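Atg1 tMIT (Kluyveromyces marxianus, PDB 4P1N) forms the C-terminal tandem MIT region of a serine/threonine protein kinase that is essential in autophagy, where it is required for autophagosome formation. Local coordinates at residues E104-Y109 against D155-L160; E97-C102 against H165-S170; P12-L17 against M120-K125; L113-S118 against E229-N234. All coordinates share one frame; numbering follows the deposited sequence.

Overall arrangement
Helix 95-129 runs through all four contacts, its segments following the order contact 2, contact 1, contact 4, contact 3 along the chain. Contacts 1 and 2 pair it with helix 137-170; their centres lie about 12 Å apart, and contact 1 is nested inside the chain loop that contact 2 closes. Contact 3, where helix 10-33 comes alongside, sits on the other side of the chain's centre from contact 2, with about 35 Å between their centres. These three join helix 95-129 to the other two helices of the first MIT domain. Contact 4, about 12 Å from contact 3 between centres, brings segment 229-234 of the second MIT domain onto the same helix, so one long rod serves both domains.

Contact 1: residues E104-Y109 against D155-L160; sequences ESLLLY and DKAEFL
Ala157 and Leu160 face the ridge formed by Leu106 and Tyr109 where two helices run nearly antiparallel, at 146° with 9.1 Å between their short axes. The small Ala157 makes a shallow hollow: CD2 of Leu106 settles against its CB at 3.6 Å, and Tyr109 CB borders it from the next turn. Leu160 is the answering bump. Its side chain slides past that of Leu106 in the opposite direction, CB beside Leu106 CG at 3.9 Å, while CD1 fills the dip between Ser105, the backbone N of Leu106 and the Tyr109 ring, meeting Tyr109 CD2 near the ring plane at 3.7 Å. Lys156 CB sits over one face of that ring, offset toward its rim, in a CH-pi contact 4.1 Å from the centroid; the extended lysine chain carries CD on to Tyr109 OH at 3.4 Å. Beyond, Lys156 NZ pairs with Glu152 and Glu29, and Glu29 also accepts a hydrogen bond from Tyr109, while Ser105 OG binds Ala28 O. Replacing Tyr109 by an alanine would probably open a gap beside Leu160 CD1 and Lys156 CB and leave Glu29 without its hydroxyl partner. The interlocking is that of neighbouring antiparallel helices in the three-helix bundle of an MIT domain.

Contact 2: residues E97-C102 against H165-S170; sequences ELKKLC and HTLNQS
Lys99 and Leu167 slide past each other in opposite directions, Lys99 CG lying 4.2 Å from Leu167 CD1, whereas Lys99 and Asn168 meet at about a right angle. The two helices are antiparallel, at 150°, and 10.9 Å apart between short axes. A bend in the lysine chain at CG-CD (chi3 89°) lets its end turn toward the amide of Asn168 after the aliphatic part has passed Leu167. NZ then donates a 2.6 Å hydrogen bond to Asn168 OD1, approaching in the carbonyl plane on a lone pair, with a C=O...N angle of 132°. Asn168 CG lies beside its own backbone N, which swings the amide toward Lys99. On the apolar side Leu167 CD2 touches Leu98 CD2 at 4.3 Å, and its CD1 comes within 4.4 Å of Cys102 SG. Lys99 NZ has a second partner, the carboxylate of Glu179, and Leu176 packs against both Lys99 and Asn168. With a methionine in place of Lys99, Asn168 OD1 would probably lose its donor and Glu179 its countercharge. The chemistry is thus two-sided: loose apolar contact around Leu167 beside a polar grip in which one ammonium joins an amide and a carboxylate, probably polarising the Asn168 carbonyl as it does so.

Contact 3: residues P12-L17 against M120-K125; sequences PFVESL and MKLTSK
Leu122 reaches across from helix 95-129 to Phe13 and Leu17 of helix 10-33, two of the three helices that form the bundle of the first MIT domain. The segments run close to antiparallel, at 168°, with their short axes 10.3 Å apart; Val14 and Thr123 have the closest CA atoms, at 7.5 Å. Spacing of this order keeps the backbones well apart and leaves the contact to side chains, with the end of Leu122 reaching down to the root of Phe13. From CB, which points toward the opposing helix, Leu122 continues to CG, placed opposite its own backbone N (chi1 -169°), and this extension carries the branch across the gap. Neither CB nor CG closes on an atom of segment 12-17. CD2 does most of the touching: it lies 3.7 Å from Phe13 CB, approaches the Phe13 ring obliquely, and rests 4.0 Å from Leu17 CD1 on the following turn, where the two leucine side chains pass each other at a slant. It also brushes Val14 CG2 at 4.4 Å. One methyl group therefore fits among three side chains that lie along one flank of helix 10-33. Val14 also packs on Leu142 and Ile146 of helix 137-170, so the third helix of the bundle joins here, while Thr123 touches an apolar side chain of another protein's chain. The Thr123 hydroxyl is hydrogen-bonded to Ser119 O in its own helix, and from that position OG1 meets Val14 as a packing surface, lying 3.5 Å from Val14 CG2, with the two side chains at about a right angle.

Contact 4: residues L113-S118 against E229-N234; sequences LTILAS and EHLSSN
The helical segment 113-118 is met by a non-repetitive backbone at 229-234, nearest where the CA atoms of Ile115 and Leu231 come within 6.5 Å, with Ser118 and His230 next at 7.7 Å. Leu231 carries the contact. Its CG stands opposite the carbonyl carbon (chi1 -54°), and from there CD2 reaches onto the helix among three residues: Ser118 CB at 4.1 Å, Ile115 CG1 at 4.2 Å and, a little farther, Thr114 CG2 at 4.4 Å. Ser118 OG lies alongside the same methyl, making only van der Waals contact. Thr114 offers its methyl to the loop, CG2 standing 4.1 Å from His230 O, while its hydroxyl bonds to Glu235 and, weakly, to Leu110 O one turn back. No hydrogen bond joins the two segments directly; close by, however, Lys111 of helix 95-129 donates to Leu231 O and so fixes the loop backbone just where the leucine leaves it. Lys20 of helix 10-33 packs on both Ile115 and Leu231, bordering the leucine from the neighbouring helix. The arrangement is an interdomain contact of the tandem MIT fold: a loop of the second domain, between helix 209-227 and strand 237-238, seats an apolar side chain on a helix of the first.

Contact 1: residues E104-Y109 against D155-L160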
loop_
_atom_site.group_PDB
_atom_site.type_symbol
_atom_site.label_atom_id
_atom_site.label_comp_id
_atom_site.label_asym_id
_atom_site.label_seq_id
_atom_site.Cartn_x
_atom_site.Cartn_y
_atom_site.Cartn_z
ATOM N N GLU B 104 -6.621 -21.607 -8.511
ATOM C CA GLU B 104 -5.286 -21.036 -8.597
ATOM C C GLU B 104 -5.276 -19.627 -8.025
ATOM O O GLU B 104 -4.449 -19.312 -7.182
ATOM C CB GLU B 104 -4.774 -21.033 -10.024
ATOM C CG GLU B 104 -4.270 -22.394 -10.488
ATOM C CD GLU B 104 -3.936 -22.474 -11.986
ATOM O OE1 GLU B 104 -3.328 -23.499 -12.394
ATOM O OE2 GLU B 104 -4.291 -21.555 -12.759
ATOM N N SER B 105 -6.238 -18.819 -8.445
ATOM C CA SER B 105 -6.354 -17.457 -7.958
ATOM C C SER B 105 -6.601 -17.436 -6.438
ATOM O O SER B 105 -5.929 -16.722 -5.701
ATOM C CB SER B 105 -7.430 -16.688 -8.733
ATOM O OG SER B 105 -7.248 -15.272 -8.565
ATOM N N LEU B 106 -7.508 -18.260 -5.957
ATOM C CA LEU B 106 -7.808 -18.313 -4.546
ATOM C C LEU B 106 -6.589 -18.619 -3.730
ATOM O O LEU B 106 -6.337 -17.950 -2.745
ATOM C CB LEU B 106 -8.817 -19.423 -4.240
ATOM C CG LEU B 106 -9.826 -19.238 -3.117
ATOM C CD1 LEU B 106 -10.398 -20.613 -2.755
ATOM C CD2 LEU B 106 -9.364 -18.488 -1.876
ATOM N N LEU B 107 -5.895 -19.694 -4.092
ATOM C CA LEU B 107 -4.699 -20.109 -3.388
ATOM C C LEU B 107 -3.633 -19.007 -3.321
ATOM O O LEU B 107 -2.978 -18.824 -2.282
ATOM C CB LEU B 107 -4.105 -21.387 -4.046
ATOM C CG LEU B 107 -4.985 -22.647 -3.966
ATOM C CD1 LEU B 107 -4.239 -23.828 -4.569
ATOM C CD2 LEU B 107 -5.403 -22.938 -2.541
ATOM N N LEU B 108 -3.468 -18.278 -4.421
ATOM C CA LEU B 108 -2.539 -17.135 -4.474
ATOM C C LEU B 108 -3.007 -15.984 -3.626
ATOM O O LEU B 108 -2.185 -15.307 -3.005
ATOM C CB LEU B 108 -2.339 -16.681 -5.934
ATOM C CG LEU B 108 -1.655 -17.759 -6.782
ATOM C CD1 LEU B 108 -1.671 -17.384 -8.245
ATOM C CD2 LEU B 108 -0.229 -18.048 -6.291
ATOM N N TYR B 109 -4.314 -15.739 -3.549
ATOM C CA TYR B 109 -4.785 -14.734 -2.623
ATOM C C TYR B 109 -4.542 -15.205 -1.185
ATOM O O TYR B 109 -4.250 -14.383 -0.326
ATOM C CB TYR B 109 -6.273 -14.364 -2.823
ATOM C CG TYR B 109 -6.511 -13.453 -3.955
ATOM C CD1 TYR B 109 -5.891 -12.193 -4.017
ATOM C CD2 TYR B 109 -7.257 -13.864 -5.043
ATOM C CE1 TYR B 109 -6.063 -11.351 -5.105
ATOM C CE2 TYR B 109 -7.417 -13.026 -6.152
ATOM C CZ TYR B 109 -6.805 -11.788 -6.183
ATOM O OH TYR B 109 -7.015 -10.981 -7.263
ATOM N N ASP B 155 -11.623 -10.034 0.433
ATOM C CA ASP B 155 -12.877 -9.961 -0.332
ATOM C C ASP B 155 -12.843 -10.817 -1.594
ATOM O O ASP B 155 -13.802 -11.541 -1.886
ATOM C CB ASP B 155 -13.238 -8.531 -0.704
ATOM C CG ASP B 155 -13.647 -7.700 0.501
ATOM O OD1 ASP B 155 -13.800 -8.266 1.609
ATOM O OD2 ASP B 155 -13.797 -6.472 0.343
ATOM N N LYS B 156 -11.748 -10.736 -2.341
ATOM C CA LYS B 156 -11.570 -11.560 -3.527
ATOM C C LYS B 156 -11.522 -13.069 -3.251
ATOM O O LYS B 156 -12.136 -13.874 -3.989
ATOM C CB LYS B 156 -10.373 -11.092 -4.341
ATOM C CG LYS B 156 -10.682 -9.786 -5.024
ATOM C CD LYS B 156 -9.529 -9.178 -5.792
ATOM C CE LYS B 156 -9.966 -7.814 -6.387
ATOM N NZ LYS B 156 -8.782 -7.095 -6.964
ATOM N N ALA B 157 -10.808 -13.465 -2.207
ATOM C CA ALA B 157 -10.749 -14.877 -1.838
ATOM C C ALA B 157 -12.126 -15.417 -1.399
ATOM O O ALA B 157 -12.467 -16.540 -1.729
ATOM C CB ALA B 157 -9.751 -15.103 -0.732
ATOM N N GLU B 158 -12.902 -14.629 -0.655
ATOM C CA GLU B 158 -14.249 -15.047 -0.253
ATOM C C GLU B 158 -15.156 -15.180 -1.467
ATOM O O GLU B 158 -15.935 -16.134 -1.590
ATOM C CB GLU B 158 -14.893 -14.062 0.725
ATOM C CG GLU B 158 -14.374 -14.114 2.153
ATOM C CD GLU B 158 -14.855 -15.339 2.932
ATOM O OE1 GLU B 158 -15.378 -16.311 2.328
ATOM O OE2 GLU B 158 -14.699 -15.332 4.173
ATOM N N PHE B 159 -15.075 -14.213 -2.355
ATOM C CA PHE B 159 -15.798 -14.310 -3.596
ATOM C C PHE B 159 -15.427 -15.626 -4.261
ATOM O O PHE B 159 -16.315 -16.437 -4.538
ATOM C CB PHE B 159 -15.518 -13.104 -4.466
ATOM C CG PHE B 159 -15.949 -13.259 -5.886
ATOM C CD1 PHE B 159 -17.288 -13.227 -6.228
ATOM C CD2 PHE B 159 -15.000 -13.382 -6.902
ATOM C CE1 PHE B 159 -17.681 -13.355 -7.554
ATOM C CE2 PHE B 159 -15.385 -13.513 -8.219
ATOM C CZ PHE B 159 -16.727 -13.492 -8.550
ATOM N N LEU B 160 -14.133 -15.885 -4.443
ATOM C CA LEU B 160 -13.691 -17.110 -5.130
ATOM C C LEU B 160 -14.084 -18.403 -4.421
ATOM O O LEU B 160 -14.361 -19.418 -5.077
ATOM C CB LEU B 160 -12.182 -17.106 -5.376
ATOM C CG LEU B 160 -11.646 -16.094 -6.411
ATOM C CD1 LEU B 160 -10.163 -15.832 -6.218
ATOM C CD2 LEU B 160 -11.895 -16.549 -7.836
#

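Contact 2: residues E97-C102 against H165-S170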
loop_
_atom_site.group_PDB
_atom_site.type_symbol
_atom_site.label_atom_id
_atom_site.label_comp_id
_atom_site.label_asym_id
_atom_site.label_seq_id
_atom_site.Cartn_x
_atom_site.Cartn_y
_atom_site.Cartn_z
ATOM N N GLU B 97 -11.509 -25.184 -17.129
ATOM C CA GLU B 97 -10.480 -24.177 -17.117
ATOM C C GLU B 97 -10.824 -23.126 -16.071
ATOM O O GLU B 97 -9.944 -22.683 -15.307
ATOM C CB GLU B 97 -10.335 -23.541 -18.504
ATOM C CG GLU B 97 -8.910 -23.132 -18.845
ATOM C CD GLU B 97 -8.726 -22.755 -20.309
ATOM O OE1 GLU B 97 -9.411 -23.332 -21.183
ATOM O OE2 GLU B 97 -7.873 -21.886 -20.589
ATOM N N LEU B 98 -12.104 -22.753 -16.027
ATOM C CA LEU B 98 -12.589 -21.806 -15.041
ATOM C C LEU B 98 -12.335 -22.300 -13.625
ATOM O O LEU B 98 -11.801 -21.560 -12.784
ATOM C CB LEU B 98 -14.081 -21.521 -15.218
ATOM C CG LEU B 98 -14.551 -20.273 -14.458
ATOM C CD1 LEU B 98 -13.998 -19.011 -15.119
ATOM C CD2 LEU B 98 -16.059 -20.198 -14.372
ATOM N N LYS B 99 -12.706 -23.546 -13.350
ATOM C CA LYS B 99 -12.473 -24.091 -12.012
ATOM C C LYS B 99 -10.976 -24.065 -11.645
ATOM O O LYS B 99 -10.620 -23.803 -10.496
ATOM C CB LYS B 99 -12.990 -25.506 -11.874
ATOM C CG LYS B 99 -13.876 -25.676 -10.662
ATOM C CD LYS B 99 -13.877 -27.105 -10.152
ATOM C CE LYS B 99 -12.761 -27.315 -9.139
ATOM N NZ LYS B 99 -13.111 -28.420 -8.206
ATOM N N LYS B 100 -10.121 -24.337 -12.623
ATOM C CA LYS B 100 -8.686 -24.328 -12.404
ATOM C C LYS B 100 -8.174 -22.906 -12.076
ATOM O O LYS B 100 -7.418 -22.710 -11.128
ATOM C CB LYS B 100 -7.958 -24.889 -13.631
ATOM C CG LYS B 100 -6.592 -25.446 -13.292
ATOM C CD LYS B 100 -5.701 -25.608 -14.512
ATOM C CE LYS B 100 -4.431 -26.374 -14.143
ATOM N NZ LYS B 100 -3.209 -25.832 -14.805
ATOM N N LEU B 101 -8.604 -21.932 -12.864
ATOM C CA LEU B 101 -8.261 -20.556 -12.636
ATOM C C LEU B 101 -8.764 -20.040 -11.289
ATOM O O LEU B 101 -8.059 -19.296 -10.619
ATOM C CB LEU B 101 -8.811 -19.666 -13.753
ATOM C CG LEU B 101 -8.079 -19.739 -15.095
ATOM C CD1 LEU B 101 -8.871 -18.982 -16.154
ATOM C CD2 LEU B 101 -6.675 -19.190 -15.002
ATOM N N CYS B 102 -9.985 -20.415 -10.921
ATOM C CA CYS B 102 -10.589 -19.972 -9.673
ATOM C C CYS B 102 -9.794 -20.513 -8.468
ATOM O O CYS B 102 -9.449 -19.737 -7.535
ATOM C CB CYS B 102 -12.060 -20.394 -9.589
ATOM S SG CYS B 102 -13.171 -19.379 -10.602
ATOM N N HIS B 165 -17.661 -23.274 -4.420
ATOM C CA HIS B 165 -18.811 -24.034 -3.911
ATOM C C HIS B 165 -19.919 -24.198 -4.944
ATOM O O HIS B 165 -20.525 -25.274 -5.062
ATOM C CB HIS B 165 -19.423 -23.341 -2.700
ATOM C CG HIS B 165 -18.923 -23.860 -1.396
ATOM N ND1 HIS B 165 -18.240 -23.073 -0.496
ATOM C CD2 HIS B 165 -19.010 -25.088 -0.836
ATOM C CE1 HIS B 165 -17.927 -23.794 0.563
ATOM N NE2 HIS B 165 -18.382 -25.020 0.383
ATOM N N THR B 166 -20.217 -23.108 -5.645
ATOM C CA THR B 166 -21.210 -23.116 -6.714
ATOM C C THR B 166 -20.863 -24.139 -7.813
ATOM O O THR B 166 -21.696 -24.992 -8.173
ATOM C CB THR B 166 -21.384 -21.696 -7.291
ATOM O OG1 THR B 166 -22.197 -20.939 -6.384
ATOM C CG2 THR B 166 -22.044 -21.708 -8.677
ATOM N N LEU B 167 -19.631 -24.060 -8.306
ATOM C CA LEU B 167 -19.151 -24.902 -9.402
ATOM C C LEU B 167 -19.042 -26.377 -9.015
ATOM O O LEU B 167 -19.350 -27.244 -9.821
ATOM C CB LEU B 167 -17.789 -24.394 -9.898
ATOM C CG LEU B 167 -17.762 -23.079 -10.704
ATOM C CD1 LEU B 167 -16.415 -22.385 -10.578
ATOM C CD2 LEU B 167 -18.095 -23.305 -12.176
ATOM N N ASN B 168 -18.601 -26.661 -7.791
ATOM C CA ASN B 168 -18.477 -28.040 -7.325
ATOM C C ASN B 168 -19.866 -28.691 -7.086
ATOM O O ASN B 168 -19.977 -29.914 -7.007
ATOM C CB ASN B 168 -17.615 -28.120 -6.053
ATOM C CG ASN B 168 -16.114 -27.929 -6.326
ATOM O OD1 ASN B 168 -15.610 -28.239 -7.410
ATOM N ND2 ASN B 168 -15.390 -27.431 -5.322
ATOM N N GLN B 169 -20.903 -27.856 -6.987
ATOM C CA GLN B 169 -22.302 -28.294 -6.905
ATOM C C GLN B 169 -23.033 -28.332 -8.256
ATOM O O GLN B 169 -23.925 -29.166 -8.451
ATOM C CB GLN B 169 -23.086 -27.356 -5.972
ATOM C CG GLN B 169 -22.992 -27.705 -4.497
ATOM C CD GLN B 169 -23.837 -26.787 -3.627
ATOM O OE1 GLN B 169 -23.772 -25.566 -3.767
ATOM N NE2 GLN B 169 -24.635 -27.369 -2.724
ATOM N N SER B 170 -22.694 -27.405 -9.155
ATOM C CA SER B 170 -23.479 -27.146 -10.380
ATOM C C SER B 170 -22.920 -27.841 -11.623
ATOM O O SER B 170 -23.636 -28.026 -12.618
ATOM C CB SER B 170 -23.588 -25.639 -10.641
ATOM O OG SER B 170 -24.210 -24.972 -9.553
#

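Contact 3: residues P12-L17 against M120-K125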
loop_
_atom_site.group_PDB
_atom_site.type_symbol
_atom_site.label_atom_id
_atom_site.label_comp_id
_atom_site.label_asym_id
_atom_site.label_seq_id
_atom_site.Cartn_x
_atom_site.Cartn_y
_atom_site.Cartn_z
ATOM N N PRO B 12 12.594 -1.757 7.241
ATOM C CA PRO B 12 13.108 -2.584 6.146
ATOM C C PRO B 12 12.576 -4.011 6.185
ATOM O O PRO B 12 12.451 -4.622 5.131
ATOM C CB PRO B 12 14.633 -2.556 6.335
ATOM C CG PRO B 12 14.900 -1.827 7.609
ATOM C CD PRO B 12 13.676 -1.047 7.956
ATOM N N PHE B 13 12.266 -4.544 7.370
ATOM C CA PHE B 13 11.639 -5.858 7.447
ATOM C C PHE B 13 10.229 -5.827 6.848
ATOM O O PHE B 13 9.821 -6.740 6.140
ATOM C CB PHE B 13 11.595 -6.366 8.874
ATOM C CG PHE B 13 12.865 -7.061 9.310
ATOM C CD1 PHE B 13 14.064 -6.364 9.404
ATOM C CD2 PHE B 13 12.863 -8.417 9.638
ATOM C CE1 PHE B 13 15.236 -6.997 9.813
ATOM C CE2 PHE B 13 14.033 -9.053 10.055
ATOM C CZ PHE B 13 15.219 -8.341 10.145
ATOM N N VAL B 14 9.507 -4.748 7.118
ATOM C CA VAL B 14 8.185 -4.559 6.595
ATOM C C VAL B 14 8.246 -4.292 5.089
ATOM O O VAL B 14 7.436 -4.811 4.369
ATOM C CB VAL B 14 7.476 -3.416 7.329
ATOM C CG1 VAL B 14 6.108 -3.144 6.729
ATOM C CG2 VAL B 14 7.308 -3.790 8.789
ATOM N N GLU B 15 9.232 -3.533 4.608
ATOM C CA GLU B 15 9.377 -3.319 3.161
ATOM C C GLU B 15 9.612 -4.620 2.405
ATOM O O GLU B 15 9.085 -4.812 1.321
ATOM C CB GLU B 15 10.536 -2.382 2.833
ATOM C CG GLU B 15 10.172 -0.930 2.963
ATOM C CD GLU B 15 11.338 0.008 2.686
ATOM O OE1 GLU B 15 12.477 -0.321 3.060
ATOM O OE2 GLU B 15 11.098 1.093 2.112
ATOM N N SER B 16 10.470 -5.459 2.979
ATOM C CA SER B 16 10.788 -6.801 2.461
ATOM C C SER B 16 9.537 -7.729 2.389
ATOM O O SER B 16 9.305 -8.407 1.403
ATOM C CB SER B 16 11.883 -7.416 3.357
ATOM O OG SER B 16 12.175 -8.759 2.995
ATOM N N LEU B 17 8.721 -7.737 3.431
ATOM C CA LEU B 17 7.473 -8.467 3.394
ATOM C C LEU B 17 6.526 -7.900 2.387
ATOM O O LEU B 17 5.821 -8.658 1.749
ATOM C CB LEU B 17 6.781 -8.512 4.774
ATOM C CG LEU B 17 7.568 -9.392 5.739
ATOM C CD1 LEU B 17 7.201 -9.082 7.192
ATOM C CD2 LEU B 17 7.375 -10.878 5.435
ATOM N N MET B 120 1.594 -7.458 9.526
ATOM C CA MET B 120 0.864 -6.769 10.580
ATOM C C MET B 120 1.301 -7.250 11.980
ATOM O O MET B 120 1.454 -6.454 12.918
ATOM C CB MET B 120 -0.634 -6.995 10.433
ATOM C CG MET B 120 -1.230 -6.474 9.149
ATOM S SD MET B 120 -0.952 -4.710 8.993
ATOM C CE MET B 120 -2.339 -4.152 9.959
ATOM N N LYS B 121 1.480 -8.559 12.104
ATOM C CA LYS B 121 1.932 -9.183 13.353
ATOM C C LYS B 121 3.296 -8.663 13.803
ATOM O O LYS B 121 3.473 -8.282 14.946
ATOM C CB LYS B 121 2.003 -10.698 13.169
ATOM C CG LYS B 121 0.629 -11.339 13.136
ATOM C CD LYS B 121 0.670 -12.762 12.609
ATOM C CE LYS B 121 -0.715 -13.410 12.627
ATOM N NZ LYS B 121 -0.665 -14.798 12.083
ATOM N N LEU B 122 4.243 -8.643 12.880
ATOM C CA LEU B 122 5.579 -8.143 13.138
ATOM C C LEU B 122 5.524 -6.700 13.602
ATOM O O LEU B 122 6.170 -6.317 14.584
ATOM C CB LEU B 122 6.419 -8.241 11.865
ATOM C CG LEU B 122 7.925 -8.004 11.995
ATOM C CD1 LEU B 122 8.610 -9.252 12.531
ATOM C CD2 LEU B 122 8.554 -7.623 10.665
ATOM N N THR B 123 4.744 -5.898 12.884
ATOM C CA THR B 123 4.562 -4.506 13.214
ATOM C C THR B 123 3.853 -4.367 14.539
ATOM O O THR B 123 4.215 -3.526 15.357
ATOM C CB THR B 123 3.780 -3.757 12.098
ATOM O OG1 THR B 123 4.460 -3.921 10.846
ATOM C CG2 THR B 123 3.681 -2.287 12.421
ATOM N N SER B 124 2.847 -5.199 14.737
ATOM C CA SER B 124 2.018 -5.173 15.935
ATOM C C SER B 124 2.880 -5.493 17.146
ATOM O O SER B 124 2.854 -4.787 18.140
ATOM C CB SER B 124 0.888 -6.201 15.795
ATOM O OG SER B 124 0.056 -6.262 16.930
ATOM N N LYS B 125 3.669 -6.550 17.034
ATOM C CA LYS B 125 4.584 -6.937 18.093
ATOM C C LYS B 125 5.600 -5.820 18.405
ATOM O O LYS B 125 5.870 -5.507 19.568
ATOM C CB LYS B 125 5.308 -8.229 17.694
#

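Contact 4: residues L113-S118 against E229-N234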
loop_
_atom_site.group_PDB
_atom_site.type_symbol
_atom_site.label_atom_id
_atom_site.label_comp_id
_atom_site.label_asym_id
_atom_site.label_seq_id
_atom_site.Cartn_x
_atom_site.Cartn_y
_atom_site.Cartn_z
ATOM N N LEU B 113 -2.448 -13.195 1.652
ATOM C CA LEU B 113 -2.929 -12.930 2.996
ATOM C C LEU B 113 -1.989 -13.401 4.113
ATOM O O LEU B 113 -1.864 -12.730 5.141
ATOM C CB LEU B 113 -4.275 -13.559 3.178
ATOM C CG LEU B 113 -5.382 -12.884 2.445
ATOM C CD1 LEU B 113 -6.577 -13.826 2.392
ATOM C CD2 LEU B 113 -5.749 -11.583 3.181
ATOM N N THR B 114 -1.261 -14.486 3.891
ATOM C CA THR B 114 -0.333 -15.008 4.903
ATOM C C THR B 114 0.826 -14.007 5.036
ATOM O O THR B 114 1.266 -13.667 6.130
ATOM C CB THR B 114 0.229 -16.428 4.534
ATOM O OG1 THR B 114 -0.791 -17.400 4.685
ATOM C CG2 THR B 114 1.372 -16.838 5.425
ATOM N N ILE B 115 1.294 -13.515 3.917
ATOM C CA ILE B 115 2.401 -12.545 3.931
ATOM C C ILE B 115 1.962 -11.223 4.533
ATOM O O ILE B 115 2.652 -10.656 5.378
ATOM C CB ILE B 115 2.967 -12.360 2.518
ATOM C CG1 ILE B 115 3.359 -13.717 1.950
ATOM C CG2 ILE B 115 4.214 -11.486 2.539
ATOM C CD1 ILE B 115 3.637 -13.649 0.454
ATOM N N LEU B 116 0.784 -10.743 4.141
ATOM C CA LEU B 116 0.259 -9.510 4.675
ATOM C C LEU B 116 0.056 -9.640 6.205
ATOM O O LEU B 116 0.422 -8.733 6.959
ATOM C CB LEU B 116 -1.078 -9.123 3.945
ATOM C CG LEU B 116 -0.893 -8.809 2.431
ATOM C CD1 LEU B 116 -2.223 -8.844 1.700
ATOM C CD2 LEU B 116 -0.192 -7.473 2.197
ATOM N N ALA B 117 -0.566 -10.728 6.648
ATOM C CA ALA B 117 -0.805 -10.984 8.086
ATOM C C ALA B 117 0.485 -10.989 8.887
ATOM O O ALA B 117 0.585 -10.442 10.018
ATOM C CB ALA B 117 -1.499 -12.325 8.271
ATOM N N SER B 118 1.481 -11.626 8.311
ATOM C CA SER B 118 2.785 -11.725 8.945
ATOM C C SER B 118 3.390 -10.330 9.166
ATOM O O SER B 118 4.007 -10.057 10.183
ATOM C CB SER B 118 3.690 -12.563 8.055
ATOM O OG SER B 118 4.966 -12.635 8.643
ATOM N N GLU B 229 10.214 -20.010 6.708
ATOM C CA GLU B 229 9.456 -20.863 7.625
ATOM C C GLU B 229 8.127 -20.257 8.041
ATOM O O GLU B 229 7.158 -20.973 8.140
ATOM C CB GLU B 229 10.283 -21.252 8.877
ATOM N N HIS B 230 8.076 -18.951 8.257
ATOM C CA HIS B 230 6.824 -18.298 8.622
ATOM C C HIS B 230 5.896 -18.080 7.411
ATOM O O HIS B 230 4.802 -17.601 7.618
ATOM C CB HIS B 230 7.014 -16.901 9.279
ATOM C CG HIS B 230 8.365 -16.644 9.885
ATOM N ND1 HIS B 230 9.368 -15.980 9.205
ATOM C CD2 HIS B 230 8.858 -16.898 11.125
ATOM C CE1 HIS B 230 10.429 -15.869 9.988
ATOM N NE2 HIS B 230 10.146 -16.420 11.157
ATOM N N LEU B 231 6.338 -18.369 6.174
ATOM C CA LEU B 231 5.543 -18.093 4.956
ATOM C C LEU B 231 5.295 -19.306 4.052
ATOM O O LEU B 231 4.394 -19.273 3.217
ATOM C CB LEU B 231 6.248 -17.061 4.092
ATOM C CG LEU B 231 6.638 -15.738 4.723
ATOM C CD1 LEU B 231 7.223 -14.832 3.633
ATOM C CD2 LEU B 231 5.436 -15.093 5.388
ATOM N N SER B 232 6.115 -20.345 4.204
ATOM C CA SER B 232 6.102 -21.506 3.338
ATOM C C SER B 232 5.072 -22.537 3.758
ATOM O O SER B 232 4.851 -23.489 3.041
ATOM C CB SER B 232 7.464 -22.208 3.355
ATOM O OG SER B 232 7.784 -22.591 4.673
ATOM N N SER B 233 4.451 -22.349 4.904
ATOM C CA SER B 233 3.336 -23.202 5.312
ATOM C C SER B 233 2.102 -23.028 4.435
ATOM O O SER B 233 1.797 -21.921 4.030
ATOM C CB SER B 233 2.978 -22.918 6.761
ATOM O OG SER B 233 3.945 -23.585 7.569
ATOM N N ASN B 234 1.383 -24.127 4.193
ATOM C CA ASN B 234 0.303 -24.144 3.226
ATOM C C ASN B 234 -1.019 -23.876 3.919
ATOM O O ASN B 234 -1.424 -24.615 4.829
ATOM C CB ASN B 234 0.272 -25.470 2.484
ATOM C CG ASN B 234 -0.711 -25.467 1.320
ATOM O OD1 ASN B 234 -1.866 -25.078 1.479
ATOM N ND2 ASN B 234 -0.256 -25.911 0.144
#